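Putative exported protein (Peptoclostridium difficile, PDB 5TTA) is of unknown function but is probably secreted, and it contains a domain of an uncharacterised family in the E-set clan. Local coordinates at residues A[76-81]-A[131-136]; A[91-96]-A[188-193]; A[207-212]-A[221-226]. One frame throughout, in Å; residues are numbered along the deposited sequence.

Contact 1: A[76-81]-A[131-136]; sequences EITCLA and SHTYRK
Cys79 meets Tyr134 on the buried face of an antiparallel beta pair, in which 76-81 of the long central strand 72-82 runs against strand 131-135. Two hydrogen-bonded pairs, Ile77 with Tyr134 and Cys79 with His132, make the frame; Cys79 N donates to His132 O at 2.9 Å. The face carrying Ile77, Cys79, His132 and Tyr134 is tightly packed. SG of Cys79 stands beside its backbone N and anti to the carbonyl carbon (chi1 -61°), which brings it to the edge of the Tyr134 ring, 3.5 Å from CE2, a Cys sulfur-aromatic contact. His132 brings the CD2 edge of its imidazole to one face of the same ring, CD2 3.4 Å above its centre; Phe188 stacks on the opposite face. Strand 58-66 packs against Ile77, Cys79 and Tyr134.

The other face becomes looser toward its charged end. Glu76 and Arg135 run side by side there, both partly exposed, their carboxylate and guanidinium planes 87° apart, and Glu76 OE1 stays 5.3 Å from Arg135 NE. The salt bridges go instead to Lys211 from Glu76 and to Asp74 from Arg135. Further along, Leu80 lays CD2 on Ser131 CB at 3.5 Å. Between these ends, Thr78 OG1 and Thr133 OG1 share a hydrogen bond of 2.7 Å, and Tyr226 OH is a second partner of Thr78 OG1.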
# COMPACT_ATOMS: atom_id res chain seq x y z
N GLU A 76 -0.30 10.77 18.28
CA GLU A 76 0.24 12.08 17.93
C GLU A 76 0.90 12.63 19.19
O GLU A 76 0.25 12.72 20.24
CB GLU A 76 -0.84 13.04 17.41
CG GLU A 76 -1.50 12.50 16.15
CD GLU A 76 -2.57 13.42 15.57
OE1 GLU A 76 -3.15 13.05 14.52
OE2 GLU A 76 -2.83 14.50 16.15
N ILE A 77 2.17 12.99 19.09
CA ILE A 77 2.94 13.47 20.23
C ILE A 77 3.63 14.76 19.83
O ILE A 77 4.36 14.78 18.84
CB ILE A 77 3.97 12.43 20.71
CG1 ILE A 77 3.25 11.22 21.32
CG2 ILE A 77 4.91 13.05 21.72
CD1 ILE A 77 4.23 10.11 21.76
N THR A 78 3.38 15.84 20.59
CA THR A 78 3.93 17.14 20.24
C THR A 78 5.14 17.42 21.12
O THR A 78 5.08 17.20 22.34
CB THR A 78 2.89 18.26 20.39
OG1 THR A 78 1.82 18.04 19.46
CG2 THR A 78 3.52 19.63 20.10
N CYS A 79 6.21 17.93 20.52
CA CYS A 79 7.41 18.31 21.24
C CYS A 79 7.73 19.79 21.06
O CYS A 79 7.39 20.40 20.04
CB CYS A 79 8.64 17.53 20.78
SG CYS A 79 8.51 15.73 21.01
N LEU A 80 8.40 20.31 22.07
CA LEU A 80 8.89 21.68 22.19
C LEU A 80 10.34 21.60 22.64
O LEU A 80 10.72 20.65 23.32
CB LEU A 80 8.07 22.48 23.21
CG LEU A 80 6.59 22.55 22.88
CD1 LEU A 80 5.85 23.26 24.06
CD2 LEU A 80 6.38 23.36 21.62
N ALA A 81 11.15 22.56 22.21
CA ALA A 81 12.58 22.52 22.47
C ALA A 81 13.05 23.81 23.13
O ALA A 81 12.54 24.89 22.83
CB ALA A 81 13.37 22.29 21.15
N SER A 131 7.08 24.09 17.56
CA SER A 131 6.58 22.76 17.89
C SER A 131 6.65 21.81 16.70
O SER A 131 6.64 22.21 15.54
CB SER A 131 5.14 22.82 18.37
OG SER A 131 4.30 23.19 17.29
N HIS A 132 6.64 20.51 17.01
CA HIS A 132 6.47 19.49 15.99
C HIS A 132 5.60 18.37 16.53
O HIS A 132 5.77 17.94 17.68
CB HIS A 132 7.81 18.90 15.52
CG HIS A 132 7.66 17.93 14.39
ND1 HIS A 132 7.28 18.32 13.13
CD2 HIS A 132 7.83 16.58 14.33
CE1 HIS A 132 7.23 17.27 12.33
NE2 HIS A 132 7.56 16.20 13.04
N THR A 133 4.69 17.86 15.71
CA THR A 133 3.85 16.75 16.14
C THR A 133 4.30 15.50 15.40
O THR A 133 4.12 15.40 14.18
CB THR A 133 2.37 17.04 15.90
OG1 THR A 133 1.98 18.12 16.76
CG2 THR A 133 1.54 15.82 16.25
N TYR A 134 4.87 14.56 16.16
CA TYR A 134 5.24 13.26 15.63
C TYR A 134 4.03 12.33 15.58
O TYR A 134 3.22 12.29 16.51
CB TYR A 134 6.34 12.66 16.50
CG TYR A 134 7.63 13.41 16.52
CD1 TYR A 134 8.57 13.26 15.47
CD2 TYR A 134 7.96 14.27 17.59
CE1 TYR A 134 9.79 13.95 15.48
CE2 TYR A 134 9.18 14.97 17.61
CZ TYR A 134 10.09 14.79 16.54
OH TYR A 134 11.30 15.45 16.54
N ARG A 135 3.91 11.57 14.49
CA ARG A 135 2.81 10.63 14.31
C ARG A 135 3.39 9.23 14.09
O ARG A 135 4.35 9.07 13.33
CB ARG A 135 1.93 11.08 13.15
CG ARG A 135 0.60 10.38 13.06
CD ARG A 135 -0.36 11.14 12.14
NE ARG A 135 -0.15 10.80 10.74
CZ ARG A 135 -0.80 9.82 10.12
NH1 ARG A 135 -1.70 9.09 10.77
NH2 ARG A 135 -0.54 9.56 8.84
N LYS A 136 2.84 8.23 14.79
CA LYS A 136 3.37 6.87 14.69
C LYS A 136 3.25 6.33 13.27
O LYS A 136 4.21 5.78 12.72
CB LYS A 136 2.67 5.93 15.68
CG LYS A 136 3.23 4.47 15.72
CD LYS A 136 2.33 3.59 16.59
CE LYS A 136 2.91 2.20 16.95
NZ LYS A 136 3.70 1.56 15.87

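Contact 2: A[91-96]-A[188-193]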
# COMPACT_ATOMS: atom_id res chain seq x y z
N LEU A 91 12.76 25.21 15.54
CA LEU A 91 13.56 24.21 14.84
C LEU A 91 12.99 23.86 13.47
O LEU A 91 11.78 23.93 13.24
CB LEU A 91 13.64 22.89 15.65
CG LEU A 91 14.21 23.01 17.06
CD1 LEU A 91 14.35 21.61 17.65
CD2 LEU A 91 15.56 23.69 17.03
N TYR A 92 13.88 23.46 12.56
CA TYR A 92 13.52 22.59 11.45
C TYR A 92 13.51 21.16 11.99
O TYR A 92 14.49 20.41 11.89
CB TYR A 92 14.52 22.74 10.30
CG TYR A 92 14.49 24.10 9.63
CD1 TYR A 92 13.45 24.47 8.79
CD2 TYR A 92 15.53 25.01 9.83
CE1 TYR A 92 13.44 25.70 8.16
CE2 TYR A 92 15.53 26.26 9.20
CZ TYR A 92 14.48 26.59 8.36
OH TYR A 92 14.44 27.82 7.74
N TRP A 93 12.37 20.78 12.60
CA TRP A 93 12.32 19.57 13.42
C TRP A 93 12.60 18.30 12.63
O TRP A 93 13.20 17.35 13.16
CB TRP A 93 10.94 19.42 14.08
CG TRP A 93 10.72 20.34 15.23
CD1 TRP A 93 10.28 21.64 15.19
CD2 TRP A 93 10.93 20.02 16.61
NE1 TRP A 93 10.20 22.14 16.49
CE2 TRP A 93 10.58 21.16 17.37
CE3 TRP A 93 11.36 18.86 17.28
CZ2 TRP A 93 10.68 21.19 18.77
CZ3 TRP A 93 11.45 18.87 18.66
CH2 TRP A 93 11.09 20.03 19.41
N ASP A 94 12.07 18.21 11.40
CA ASP A 94 12.23 17.02 10.56
C ASP A 94 13.18 17.26 9.39
O ASP A 94 13.02 16.64 8.33
CB ASP A 94 10.87 16.53 10.06
CG ASP A 94 10.05 17.60 9.35
OD1 ASP A 94 10.57 18.71 9.09
OD2 ASP A 94 8.86 17.33 9.04
N ALA A 95 14.21 18.09 9.58
CA ALA A 95 15.19 18.32 8.52
C ALA A 95 15.94 17.04 8.19
O ALA A 95 16.22 16.21 9.06
CB ALA A 95 16.18 19.40 8.93
N GLN A 96 16.33 16.91 6.92
CA GLN A 96 17.17 15.81 6.46
C GLN A 96 18.63 16.24 6.42
O GLN A 96 18.95 17.42 6.26
CB GLN A 96 16.75 15.33 5.07
CG GLN A 96 15.32 14.84 4.97
CD GLN A 96 14.99 14.36 3.56
OE1 GLN A 96 15.01 13.16 3.29
NE2 GLN A 96 14.68 15.30 2.66
N PHE A 188 13.72 9.95 16.65
CA PHE A 188 13.58 10.81 15.47
C PHE A 188 14.83 11.65 15.30
O PHE A 188 15.17 12.45 16.19
CB PHE A 188 12.35 11.70 15.61
CG PHE A 188 11.12 10.95 16.04
CD1 PHE A 188 10.84 10.80 17.40
CD2 PHE A 188 10.27 10.40 15.10
CE1 PHE A 188 9.71 10.12 17.82
CE2 PHE A 188 9.13 9.71 15.52
CZ PHE A 188 8.85 9.59 16.87
N LEU A 189 15.51 11.50 14.15
CA LEU A 189 16.72 12.27 13.87
C LEU A 189 16.46 13.76 14.04
O LEU A 189 15.41 14.28 13.64
CB LEU A 189 17.23 11.95 12.45
CG LEU A 189 17.87 10.55 12.32
CD1 LEU A 189 18.19 10.16 10.85
CD2 LEU A 189 19.14 10.56 13.14
N LEU A 190 17.41 14.47 14.67
CA LEU A 190 17.25 15.90 15.01
C LEU A 190 18.55 16.65 14.69
O LEU A 190 19.36 16.97 15.56
CB LEU A 190 16.82 16.06 16.47
CG LEU A 190 16.29 17.46 16.85
CD1 LEU A 190 14.94 17.60 16.18
CD2 LEU A 190 16.14 17.58 18.33
N PHE A 191 18.77 16.88 13.38
CA PHE A 191 19.99 17.50 12.88
C PHE A 191 20.06 19.00 13.13
O PHE A 191 21.15 19.52 13.36
CB PHE A 191 20.12 17.24 11.38
CG PHE A 191 20.32 15.80 11.04
CD1 PHE A 191 19.37 15.10 10.33
CD2 PHE A 191 21.45 15.12 11.50
CE1 PHE A 191 19.55 13.76 10.00
CE2 PHE A 191 21.66 13.77 11.18
CZ PHE A 191 20.71 13.09 10.44
N ASP A 192 18.93 19.71 13.13
CA ASP A 192 18.99 21.17 13.31
C ASP A 192 19.61 21.54 14.66
O ASP A 192 19.26 20.95 15.70
CB ASP A 192 17.59 21.78 13.18
CG ASP A 192 17.64 23.30 13.02
OD1 ASP A 192 18.71 23.84 12.70
OD2 ASP A 192 16.60 23.96 13.23
N LYS A 193 20.55 22.49 14.64
CA LYS A 193 21.29 23.07 15.78
C LYS A 193 22.38 22.14 16.29
O LYS A 193 22.97 22.41 17.34
CB LYS A 193 20.39 23.45 16.98
CG LYS A 193 19.16 24.29 16.61
CD LYS A 193 19.52 25.71 16.24
CE LYS A 193 18.26 26.59 16.20
NZ LYS A 193 18.61 27.98 15.83
O HOH W 1 16.35 18.80 13.04
O HOH W 2 12.95 15.06 14.60
O HOH W 3 16.36 16.42 11.80
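Leu91 opens the contact by resting CD2 on the aliphatic chain of Lys193, 3.7 Å from its CG. Its other methyl, CD1, sits over the centre of the Trp93 ring and is turned toward Leu190, so the leucine touches both the indole and Leu190 with the same methyl.

At Tyr92 the contact becomes polar. The backbone N donates to Asp192 OD2 at 2.8 Å in a nearly straight bond (162° at the hydrogen). It reaches the oxygen on its anti side, 29° out of the carboxylate plane. The Asp192 side chain extends opposite its own backbone N (chi1 -166°), which carries the carboxylate across to the tyrosine. Beside this bond a water accepts from Asp192 N and lies 2.7 Å from Tyr92 O.

Trp93 follows. Leu190 CD1 touches both its CE3, at 4.0 Å, and its carbonyl oxygen, while NE1 is held outside the segments by Ser129 O. A second water donates to Trp93 O and to Leu189 O, bridging the two backbones.

Ala95 directs its CB toward 188-193, and its carbonyl oxygen lies in the plane of the Phe191 ring at the edge, 3.6 Å from CD1. A third water accepts from Phe191 N at 2.9 Å, with Ala95 O and Leu189 O also close by. Gln96 adds a backbone contact, its C beside the same CD1.

Ala95 N closes back on Tyr92 O, so residues 92-95 form a type I beta turn, docked through one carboxylate, bridging waters and leucine contacts on the chain leaving strand 183-189.

Contact 3: A[207-212]-A[221-226]; sequences ISCVKQ and WKNSAY
A beta hairpin, strands 205-215 and 220-222, brings Lys211 and Gln212 against Lys222 and Asn223 at a classic beta bulge, in which Lys211 and Gln212 both face Glu76. Asn223 N donates to Lys211 O at 3.0 Å and in an almost straight line (174°). The amide of Asn223 works in two directions. Its ND2 donates to Val210 O at 2.9 Å, with the acceptor in the amide plane, while OD1 takes Ala225 N in a capping bond at the turn before the helix. Cys209 SG lies 3.5 Å from the same ND2 and also meets the edge of the Tyr226 ring.

Lys211 runs extended from a CG anti to the backbone N (chi1 178°), laying CB, CG and CD along one face of that ring. Its CG stands 3.8 Å from the Tyr226 ring centroid, 8° off the normal, a CH-pi contact. Val210 CG1 touches Trp221 CZ3, in the plane of the indole at its edge, at 3.9 Å. Tyr226 opens helix 226-233, so Lys211 on its ring face and Asn223 at the turn tie the helix start to the sheet; Cys209 also touches Trp229 of that helix, Val210 packs on Ile43 of strand 41-50, and Trp221 lies against Ile39 and Pro40.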
# COMPACT_ATOMS: atom_id res chain seq x y z
N ILE A 207 10.54 18.91 25.79
CA ILE A 207 9.40 18.51 26.60
C ILE A 207 8.29 18.13 25.64
O ILE A 207 8.18 18.73 24.56
CB ILE A 207 8.96 19.62 27.59
CG1 ILE A 207 8.56 20.88 26.83
CG2 ILE A 207 10.13 19.96 28.55
CD1 ILE A 207 7.92 21.97 27.76
N SER A 208 7.51 17.11 26.01
CA SER A 208 6.53 16.52 25.10
C SER A 208 5.18 16.33 25.78
O SER A 208 5.05 16.37 27.01
CB SER A 208 7.03 15.18 24.55
OG SER A 208 8.38 15.32 24.10
N CYS A 209 4.17 16.14 24.93
CA CYS A 209 2.81 15.89 25.42
C CYS A 209 2.08 15.06 24.38
O CYS A 209 2.13 15.38 23.19
CB CYS A 209 2.06 17.21 25.68
SG CYS A 209 0.39 17.04 26.41
N VAL A 210 1.42 14.00 24.84
CA VAL A 210 0.55 13.20 23.99
C VAL A 210 -0.66 14.03 23.61
O VAL A 210 -1.33 14.59 24.49
CB VAL A 210 0.10 11.93 24.71
CG1 VAL A 210 -0.89 11.15 23.84
CG2 VAL A 210 1.32 11.05 25.09
N LYS A 211 -0.93 14.13 22.31
CA LYS A 211 -2.10 14.85 21.81
C LYS A 211 -3.29 13.92 21.69
O LYS A 211 -4.38 14.22 22.17
CB LYS A 211 -1.75 15.52 20.47
CG LYS A 211 -2.88 16.30 19.77
CD LYS A 211 -2.31 17.03 18.54
CE LYS A 211 -3.36 17.89 17.81
NZ LYS A 211 -4.25 17.07 16.95
N GLN A 212 -3.08 12.75 21.09
CA GLN A 212 -4.12 11.73 21.02
C GLN A 212 -3.48 10.38 20.73
O GLN A 212 -2.31 10.30 20.33
CB GLN A 212 -5.16 12.06 19.94
CG GLN A 212 -4.61 12.09 18.52
CD GLN A 212 -5.75 12.21 17.49
OE1 GLN A 212 -6.48 13.19 17.48
NE2 GLN A 212 -5.91 11.18 16.67
N TRP A 221 -8.52 8.21 21.72
CA TRP A 221 -8.45 8.97 22.96
C TRP A 221 -7.73 10.28 22.70
O TRP A 221 -6.64 10.30 22.12
CB TRP A 221 -7.72 8.17 24.05
CG TRP A 221 -7.51 8.93 25.32
CD1 TRP A 221 -8.36 8.98 26.41
CD2 TRP A 221 -6.38 9.74 25.67
NE1 TRP A 221 -7.82 9.78 27.39
CE2 TRP A 221 -6.61 10.25 26.96
CE3 TRP A 221 -5.20 10.08 25.02
CZ2 TRP A 221 -5.70 11.09 27.61
CZ3 TRP A 221 -4.29 10.90 25.67
CH2 TRP A 221 -4.54 11.40 26.95
N LYS A 222 -8.34 11.38 23.11
CA LYS A 222 -7.74 12.70 22.97
C LYS A 222 -7.41 13.26 24.34
O LYS A 222 -8.19 13.11 25.28
CB LYS A 222 -8.68 13.65 22.23
CG LYS A 222 -8.86 13.33 20.79
CD LYS A 222 -9.80 14.31 20.12
CE LYS A 222 -10.20 13.82 18.76
NZ LYS A 222 -11.04 14.84 18.06
N ASN A 223 -6.26 13.91 24.44
CA ASN A 223 -5.81 14.50 25.70
C ASN A 223 -6.51 15.84 25.92
O ASN A 223 -6.20 16.83 25.26
CB ASN A 223 -4.29 14.66 25.67
CG ASN A 223 -3.75 15.07 27.01
OD1 ASN A 223 -4.50 15.30 27.96
ND2 ASN A 223 -2.42 15.13 27.12
N SER A 224 -7.47 15.88 26.85
CA SER A 224 -8.21 17.12 27.07
C SER A 224 -7.33 18.23 27.63
O SER A 224 -7.67 19.41 27.49
CB SER A 224 -9.43 16.86 27.97
OG SER A 224 -9.07 16.33 29.24
N ALA A 225 -6.19 17.89 28.23
CA ALA A 225 -5.25 18.89 28.74
C ALA A 225 -4.30 19.42 27.67
O ALA A 225 -3.54 20.36 27.95
CB ALA A 225 -4.43 18.29 29.88
N TYR A 226 -4.33 18.86 26.46
CA TYR A 226 -3.32 19.22 25.45
C TYR A 226 -3.36 20.70 25.07
O TYR A 226 -2.32 21.35 24.94
CB TYR A 226 -3.50 18.35 24.21
CG TYR A 226 -2.56 18.75 23.09
CD1 TYR A 226 -1.24 18.33 23.07
CD2 TYR A 226 -3.02 19.52 22.02
CE1 TYR A 226 -0.38 18.69 22.04
CE2 TYR A 226 -2.18 19.89 20.99
CZ TYR A 226 -0.86 19.46 21.00
OH TYR A 226 -0.03 19.82 19.97

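Contacts 1 and 3 belong to one antiparallel sheet, in which strand 72-82 lies between 131-135 and 205-215; they join directly through the backbone bond between Thr78 and Cys209. The centre of contact 1 lies about 5 Å from the centre of the chain; the centre of contact 3 is about 14 Å from it, where a bulge and a helix start are added to regular strand pairing. Contact 2 is mostly buried yet has no strand pairing; waters, one carboxylate and leucine packing take the place of the paired backbone bonds of contact 1. It meets contact 1 through Trp93 on His132 and Phe188 on Tyr134, but does not touch contact 3, which lies across the chain centre.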